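Long-range contact in Hth-type dhaklm operon transcriptional activator DHAS (Lactococcus lactis, PDB 2IU5), which activates transcription of the dhaKLM operon together with DhaQ in response to dihydroxyacetone, binding an inverted repeat that partly overlaps the -35 sequence of its promoter: residues I64-I73 with L89-Y100. The protein carries 1 engineered substitution. Numbering follows the deposited sequence.
Sequences IFENDFAELI and LLRYLDENQIFY
L72 lies opposite L89 where helix 57-73 runs roughly antiparallel to helix 82-95, the axes of 64-73 and 89-95 coming within 10.6 Å at 147°. In this TetR fold, helix 57-73 links the helix-turn-helix domain to the C-terminal core and packs here on helices 82-95 and 97-106 of that core. F69 is a knob in a hole formed by L89, Y92, L93 and Y100. The edge of Y92 points at the face of F69, their planes 79° apart. With CG anti to the backbone N (chi1 166°), the Y92 side chain reaches across to D68. Y100 OH donates to Y92 OH at 2.6 Å. Y92 OH in turn donates to D68 OD2, also at 2.6 Å, on the carboxylate's anti lone pair. D68 OD2 also forms a salt bridge with K23, which ties in helix 13-28. A phenylalanine in place of Y92 would probably leave the carboxylate with K23 but no tyrosine donor, and Y100 OH without its acceptor. I64 CG2 and F65 CE1 extend the apolar packing to F99. L72 CD1 makes a CH-pi contact over one face of Y92, 3.8 Å from the ring centroid.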
ATOM      1  N   ILE A  64      13.376 -14.929 -12.462  1.00 19.26           N
ATOM      2  CA  ILE A  64      12.087 -14.651 -13.086  1.00 18.61           C
ATOM      3  C   ILE A  64      11.564 -13.288 -12.631  1.00 19.81           C
ATOM      4  O   ILE A  64      11.097 -12.496 -13.449  1.00 21.72           O
ATOM      5  CB  ILE A  64      11.096 -15.760 -12.745  1.00 19.70           C
ATOM      6  CG1 ILE A  64      11.404 -16.979 -13.613  1.00 19.94           C
ATOM      7  CG2 ILE A  64       9.664 -15.321 -12.994  1.00 22.69           C
ATOM      8  CD1 ILE A  64      10.766 -18.255 -13.035  1.00 22.07           C
ATOM      9  N   PHE A  65      11.643 -13.017 -11.335  1.00 20.08           N
ATOM     10  CA  PHE A  65      11.104 -11.758 -10.809  1.00 21.50           C
ATOM     11  C   PHE A  65      11.872 -10.591 -11.432  1.00 23.12           C
ATOM     12  O   PHE A  65      11.283  -9.592 -11.882  1.00 24.82           O
ATOM     13  CB  PHE A  65      11.285 -11.715  -9.287  1.00 22.76           C
ATOM     14  CG  PHE A  65      10.544 -12.789  -8.528  1.00 24.11           C
ATOM     15  CD1 PHE A  65       9.403 -13.392  -9.040  1.00 23.69           C
ATOM     16  CD2 PHE A  65      11.014 -13.185  -7.290  1.00 23.37           C
ATOM     17  CE1 PHE A  65       8.746 -14.384  -8.305  1.00 26.12           C
ATOM     18  CE2 PHE A  65      10.364 -14.162  -6.568  1.00 25.89           C
ATOM     19  CZ  PHE A  65       9.246 -14.755  -7.073  1.00 25.81           C
ATOM     20  N   GLU A  66      13.194 -10.691 -11.476  1.00 21.98           N
ATOM     21  CA  GLU A  66      13.991  -9.561 -11.963  1.00 24.51           C
ATOM     22  C   GLU A  66      13.777  -9.364 -13.459  1.00 24.96           C
ATOM     23  O   GLU A  66      13.614  -8.238 -13.938  1.00 26.57           O
ATOM     24  CB  GLU A  66      15.463  -9.832 -11.719  1.00 27.00           C
ATOM     25  CG  GLU A  66      15.872  -9.756 -10.279  1.00 29.22           C
ATOM     26  CD  GLU A  66      17.329 -10.150 -10.099  1.00 32.85           C
ATOM     27  OE1 GLU A  66      17.902 -10.868 -10.963  1.00 37.14           O
ATOM     28  OE2 GLU A  66      17.894  -9.731  -9.078  1.00 34.42           O
ATOM     29  N   ASN A  67      13.776 -10.458 -14.199  1.00 23.96           N
ATOM     30  CA  ASN A  67      13.705 -10.380 -15.649  1.00 23.28           C
ATOM     31  C   ASN A  67      12.320  -9.956 -16.113  1.00 22.34           C
ATOM     32  O   ASN A  67      12.188  -9.106 -16.990  1.00 22.93           O
ATOM     33  CB  ASN A  67      13.972 -11.754 -16.239  1.00 25.73           C
ATOM     34  CG  ASN A  67      13.757 -11.782 -17.739  1.00 29.18           C
ATOM     35  OD1 ASN A  67      14.659 -11.429 -18.494  1.00 33.22           O
ATOM     36  ND2 ASN A  67      12.558 -12.200 -18.180  1.00 32.50           N
ATOM     37  N   ASP A  68      11.285 -10.548 -15.535  1.00 22.27           N
ATOM     38  CA  ASP A  68       9.955 -10.391 -16.125  1.00 21.80           C
ATOM     39  C   ASP A  68       9.466  -8.958 -15.902  1.00 21.96           C
ATOM     40  O   ASP A  68       8.921  -8.331 -16.812  1.00 21.77           O
ATOM     41  CB  ASP A  68       8.960 -11.383 -15.517  1.00 22.20           C
ATOM     42  CG  ASP A  68       9.103 -12.787 -16.099  1.00 23.15           C
ATOM     43  OD1 ASP A  68      10.061 -13.037 -16.870  1.00 26.42           O
ATOM     44  OD2 ASP A  68       8.241 -13.623 -15.775  1.00 26.23           O
ATOM     45  N   PHE A  69       9.654  -8.431 -14.693  1.00 21.25           N
ATOM     46  CA  PHE A  69       9.223  -7.065 -14.418  1.00 21.61           C
ATOM     47  C   PHE A  69      10.014  -6.025 -15.187  1.00 21.39           C
ATOM     48  O   PHE A  69       9.429  -5.053 -15.667  1.00 23.75           O
ATOM     49  CB  PHE A  69       9.185  -6.775 -12.918  1.00 22.53           C
ATOM     50  CG  PHE A  69       8.039  -7.462 -12.228  1.00 22.99           C
ATOM     51  CD1 PHE A  69       6.795  -6.850 -12.138  1.00 25.89           C
ATOM     52  CD2 PHE A  69       8.198  -8.731 -11.668  1.00 23.94           C
ATOM     53  CE1 PHE A  69       5.726  -7.506 -11.492  1.00 25.65           C
ATOM     54  CE2 PHE A  69       7.141  -9.390 -11.021  1.00 22.43           C
ATOM     55  CZ  PHE A  69       5.907  -8.782 -10.932  1.00 24.77           C
ATOM     56  N   ALA A  70      11.322  -6.208 -15.317  1.00 21.68           N
ATOM     57  CA  ALA A  70      12.122  -5.289 -16.146  1.00 21.07           C
ATOM     58  C   ALA A  70      11.711  -5.335 -17.614  1.00 20.35           C
ATOM     59  O   ALA A  70      11.649  -4.306 -18.290  1.00 21.81           O
ATOM     60  CB  ALA A  70      13.597  -5.623 -16.012  1.00 21.04           C
ATOM     61  N   GLU A  71      11.428  -6.537 -18.112  1.00 21.61           N
ATOM     62  CA  GLU A  71      11.085  -6.690 -19.508  1.00 23.30           C
ATOM     63  C   GLU A  71       9.798  -5.941 -19.789  1.00 22.29           C
ATOM     64  O   GLU A  71       9.676  -5.287 -20.830  1.00 24.87           O
ATOM     65  CB  GLU A  71      10.983  -8.160 -19.883  1.00 25.54           C
ATOM     66  CG  GLU A  71      12.353  -8.786 -19.992  1.00 31.34           C
ATOM     67  CD  GLU A  71      12.371 -10.054 -20.820  1.00 38.19           C
ATOM     68  OE1 GLU A  71      11.292 -10.680 -20.960  1.00 39.46           O
ATOM     69  OE2 GLU A  71      13.474 -10.400 -21.316  1.00 39.23           O
ATOM     70  N   LEU A  72       8.860  -6.041 -18.851  1.00 22.58           N
ATOM     71  CA  LEU A  72       7.530  -5.470 -19.044  1.00 23.34           C
ATOM     72  C   LEU A  72       7.547  -3.957 -18.925  1.00 23.34           C
ATOM     73  O   LEU A  72       6.823  -3.265 -19.658  1.00 25.37           O
ATOM     74  CB  LEU A  72       6.535  -6.067 -18.054  1.00 24.03           C
ATOM     75  CG  LEU A  72       6.164  -7.524 -18.348  1.00 25.56           C
ATOM     76  CD1 LEU A  72       5.676  -8.188 -17.071  1.00 26.19           C
ATOM     77  CD2 LEU A  72       5.141  -7.654 -19.461  1.00 29.77           C
ATOM     78  N   ILE A  73       8.359  -3.438 -18.015  1.00 21.85           N
ATOM     79  CA  ILE A  73       8.316  -2.006 -17.715  1.00 22.23           C
ATOM     80  C   ILE A  73       9.334  -1.248 -18.574  1.00 22.89           C
ATOM     81  O   ILE A  73       9.016  -0.200 -19.130  1.00 24.09           O
ATOM     82  CB  ILE A  73       8.468  -1.774 -16.194  1.00 21.83           C
ATOM     83  CG1 ILE A  73       7.279  -2.400 -15.432  1.00 23.20           C
ATOM     84  CG2 ILE A  73       8.661  -0.278 -15.873  1.00 24.71           C
ATOM     85  CD1 ILE A  73       7.548  -2.550 -13.957  1.00 28.08           C
ATOM     86  N   LEU A  89       1.715  -5.335 -18.102  1.00 19.71           N
ATOM     87  CA  LEU A  89       1.945  -5.804 -16.741  1.00 21.02           C
ATOM     88  C   LEU A  89       0.686  -6.409 -16.104  1.00 20.14           C
ATOM     89  O   LEU A  89       0.729  -7.504 -15.501  1.00 20.13           O
ATOM     90  CB  LEU A  89       2.490  -4.631 -15.929  1.00 23.89           C
ATOM     91  CG  LEU A  89       2.886  -4.936 -14.504  1.00 27.45           C
ATOM     92  CD1 LEU A  89       3.922  -6.046 -14.454  1.00 31.19           C
ATOM     93  CD2 LEU A  89       3.399  -3.679 -13.811  1.00 28.87           C
ATOM     94  N   LEU A  90      -0.458  -5.733 -16.208  1.00 18.68           N
ATOM     95  CA  LEU A  90      -1.693  -6.307 -15.674  1.00 18.99           C
ATOM     96  C   LEU A  90      -2.030  -7.643 -16.339  1.00 18.12           C
ATOM     97  O   LEU A  90      -2.420  -8.593 -15.661  1.00 20.26           O
ATOM     98  CB  LEU A  90      -2.871  -5.332 -15.820  1.00 19.30           C
ATOM     99  CG  LEU A  90      -2.669  -4.048 -15.018  1.00 21.00           C
ATOM    100  CD1 LEU A  90      -3.828  -3.069 -15.303  1.00 24.01           C
ATOM    101  CD2 LEU A  90      -2.540  -4.314 -13.511  1.00 23.30           C
ATOM    102  N   ARG A  91      -1.891  -7.720 -17.656  1.00 18.82           N
ATOM    103  CA  ARG A  91      -2.113  -8.968 -18.364  1.00 18.50           C
ATOM    104  C   ARG A  91      -1.170 -10.073 -17.905  1.00 19.61           C
ATOM    105  O   ARG A  91      -1.587 -11.220 -17.765  1.00 19.76           O
ATOM    106  CB  ARG A  91      -1.947  -8.759 -19.860  1.00 20.42           C
ATOM    107  CG  ARG A  91      -3.161  -8.126 -20.473  1.00 22.01           C
ATOM    108  CD  ARG A  91      -3.162  -8.174 -21.997  1.00 21.54           C
ATOM    109  NE  ARG A  91      -4.332  -7.450 -22.439  1.00 24.33           N
ATOM    110  CZ  ARG A  91      -4.467  -6.960 -23.664  1.00 23.68           C
ATOM    111  NH1 ARG A  91      -3.490  -7.134 -24.550  1.00 27.52           N
ATOM    112  NH2 ARG A  91      -5.568  -6.311 -23.990  1.00 26.31           N
ATOM    113  N   TYR A  92       0.090  -9.743 -17.677  1.00 18.30           N
ATOM    114  CA  TYR A  92       1.077 -10.711 -17.216  1.00 19.05           C
ATOM    115  C   TYR A  92       0.670 -11.240 -15.858  1.00 20.17           C
ATOM    116  O   TYR A  92       0.734 -12.453 -15.594  1.00 20.04           O
ATOM    117  CB  TYR A  92       2.434 -10.017 -17.140  1.00 20.25           C
ATOM    118  CG  TYR A  92       3.491 -10.787 -16.356  1.00 19.50           C
ATOM    119  CD1 TYR A  92       4.213 -11.820 -16.948  1.00 20.78           C
ATOM    120  CD2 TYR A  92       3.762 -10.461 -15.029  1.00 20.51           C
ATOM    121  CE1 TYR A  92       5.184 -12.514 -16.225  1.00 22.02           C
ATOM    122  CE2 TYR A  92       4.720 -11.139 -14.298  1.00 20.28           C
ATOM    123  CZ  TYR A  92       5.421 -12.162 -14.905  1.00 22.33           C
ATOM    124  OH  TYR A  92       6.361 -12.808 -14.143  1.00 24.10           O
ATOM    125  N   LEU A  93       0.243 -10.346 -14.972  1.00 19.76           N
ATOM    126  CA  LEU A  93      -0.143 -10.772 -13.621  1.00 19.08           C
ATOM    127  C   LEU A  93      -1.403 -11.625 -13.673  1.00 20.46           C
ATOM    128  O   LEU A  93      -1.530 -12.589 -12.904  1.00 22.61           O
ATOM    129  CB  LEU A  93      -0.336  -9.579 -12.675  1.00 20.87           C
ATOM    130  CG  LEU A  93       0.986  -8.839 -12.469  1.00 20.34           C
ATOM    131  CD1 LEU A  93       0.676  -7.542 -11.729  1.00 22.62           C
ATOM    132  CD2 LEU A  93       1.970  -9.664 -11.660  1.00 23.05           C
ATOM    133  N   ASP A  94      -2.342 -11.304 -14.560  1.00 19.08           N
ATOM    134  CA  ASP A  94      -3.530 -12.152 -14.720  1.00 20.06           C
ATOM    135  C   ASP A  94      -3.184 -13.566 -15.242  1.00 19.56           C
ATOM    136  O   ASP A  94      -3.686 -14.568 -14.730  1.00 20.15           O
ATOM    137  CB  ASP A  94      -4.512 -11.505 -15.702  1.00 22.07           C
ATOM    138  CG  ASP A  94      -5.398 -10.464 -15.061  1.00 26.72           C
ATOM    139  OD1 ASP A  94      -5.458 -10.414 -13.807  1.00 30.66           O
ATOM    140  OD2 ASP A  94      -6.035  -9.690 -15.822  1.00 25.56           O
ATOM    141  N   GLU A  95      -2.338 -13.632 -16.266  1.00 18.85           N
ATOM    142  CA  GLU A  95      -1.934 -14.899 -16.850  1.00 19.94           C
ATOM    143  C   GLU A  95      -1.227 -15.726 -15.794  1.00 18.62           C
ATOM    144  O   GLU A  95      -1.435 -16.949 -15.697  1.00 20.10           O
ATOM    145  CB  GLU A  95      -0.997 -14.656 -18.025  1.00 22.89           C
ATOM    146  CG  GLU A  95      -0.470 -15.933 -18.613  1.00 28.61           C
ATOM    147  CD  GLU A  95       0.202 -15.697 -19.945  1.00 33.53           C
ATOM    148  OE1 GLU A  95      -0.032 -14.616 -20.532  1.00 37.50           O
ATOM    149  OE2 GLU A  95       0.954 -16.604 -20.377  1.00 37.92           O
ATOM    150  N   ASN A  96      -0.397 -15.057 -15.002  1.00 19.24           N
ATOM    151  CA  ASN A  96       0.400 -15.758 -14.011  1.00 18.64           C
ATOM    152  C   ASN A  96      -0.154 -15.580 -12.608  1.00 18.08           C
ATOM    153  O   ASN A  96       0.616 -15.562 -11.636  1.00 18.31           O
ATOM    154  CB  ASN A  96       1.848 -15.287 -14.067  1.00 20.57           C
ATOM    155  CG  ASN A  96       2.526 -15.688 -15.340  1.00 21.38           C
ATOM    156  OD1 ASN A  96       2.927 -16.841 -15.516  1.00 25.99           O
ATOM    157  ND2 ASN A  96       2.659 -14.744 -16.253  1.00 21.21           N
ATOM    158  N   GLN A  97      -1.474 -15.447 -12.504  1.00 19.33           N
ATOM    159  CA  GLN A  97      -2.085 -15.154 -11.217  1.00 19.20           C
ATOM    160  C   GLN A  97      -1.834 -16.284 -10.210  1.00 19.53           C
ATOM    161  O   GLN A  97      -1.580 -16.033  -9.025  1.00 19.49           O
ATOM    162  CB  GLN A  97      -3.577 -14.950 -11.400  1.00 20.95           C
ATOM    163  CG  GLN A  97      -4.357 -14.775 -10.146  1.00 26.16           C
ATOM    164  CD  GLN A  97      -5.743 -15.268 -10.410  1.00 35.48           C
ATOM    165  OE1 GLN A  97      -6.026 -16.463 -10.278  1.00 39.15           O
ATOM    166  NE2 GLN A  97      -6.622 -14.354 -10.799  1.00 38.45           N
ATOM    167  N   ILE A  98      -1.894 -17.533 -10.658  1.00 18.34           N
ATOM    168  CA  ILE A  98      -1.740 -18.627  -9.715  1.00 18.42           C
ATOM    169  C   ILE A  98      -0.296 -18.663  -9.215  1.00 18.91           C
ATOM    170  O   ILE A  98      -0.043 -18.854  -8.026  1.00 19.36           O
ATOM    171  CB  ILE A  98      -2.133 -19.967 -10.315  1.00 19.83           C
ATOM    172  CG1 ILE A  98      -3.638 -19.982 -10.520  1.00 20.42           C
ATOM    173  CG2 ILE A  98      -1.626 -21.125  -9.446  1.00 19.83           C
ATOM    174  CD1 ILE A  98      -4.173 -21.228 -11.124  1.00 25.71           C
ATOM    175  N   PHE A  99       0.657 -18.481 -10.120  1.00 17.85           N
ATOM    176  CA  PHE A  99       2.076 -18.385  -9.781  1.00 18.52           C
ATOM    177  C   PHE A  99       2.255 -17.340  -8.693  1.00 20.31           C
ATOM    178  O   PHE A  99       2.896 -17.620  -7.669  1.00 19.81           O
ATOM    179  CB  PHE A  99       2.834 -17.989 -11.056  1.00 19.43           C
ATOM    180  CG  PHE A  99       4.325 -17.784 -10.915  1.00 20.49           C
ATOM    181  CD1 PHE A  99       5.222 -18.837 -10.991  1.00 24.73           C
ATOM    182  CD2 PHE A  99       4.832 -16.514 -10.718  1.00 24.85           C
ATOM    183  CE1 PHE A  99       6.590 -18.616 -10.868  1.00 26.40           C
ATOM    184  CE2 PHE A  99       6.193 -16.296 -10.593  1.00 26.54           C
ATOM    185  CZ  PHE A  99       7.074 -17.349 -10.667  1.00 23.25           C
ATOM    186  N   TYR A 100       1.700 -16.140  -8.915  1.00 18.79           N
ATOM    187  CA  TYR A 100       1.922 -15.054  -7.950  1.00 20.15           C
ATOM    188  C   TYR A 100       1.168 -15.253  -6.647  1.00 19.78           C
ATOM    189  O   TYR A 100       1.680 -14.890  -5.579  1.00 19.36           O
ATOM    190  CB  TYR A 100       1.779 -13.634  -8.552  1.00 20.52           C
ATOM    191  CG  TYR A 100       3.007 -13.363  -9.372  1.00 19.90           C
ATOM    192  CD1 TYR A 100       4.221 -13.069  -8.737  1.00 21.94           C
ATOM    193  CD2 TYR A 100       2.982 -13.409 -10.753  1.00 20.94           C
ATOM    194  CE1 TYR A 100       5.377 -12.825  -9.449  1.00 21.62           C
ATOM    195  CE2 TYR A 100       4.154 -13.159 -11.490  1.00 21.71           C
ATOM    196  CZ  TYR A 100       5.339 -12.867 -10.819  1.00 22.16           C
ATOM    197  OH  TYR A 100       6.495 -12.625 -11.512  1.00 23.50           O
TER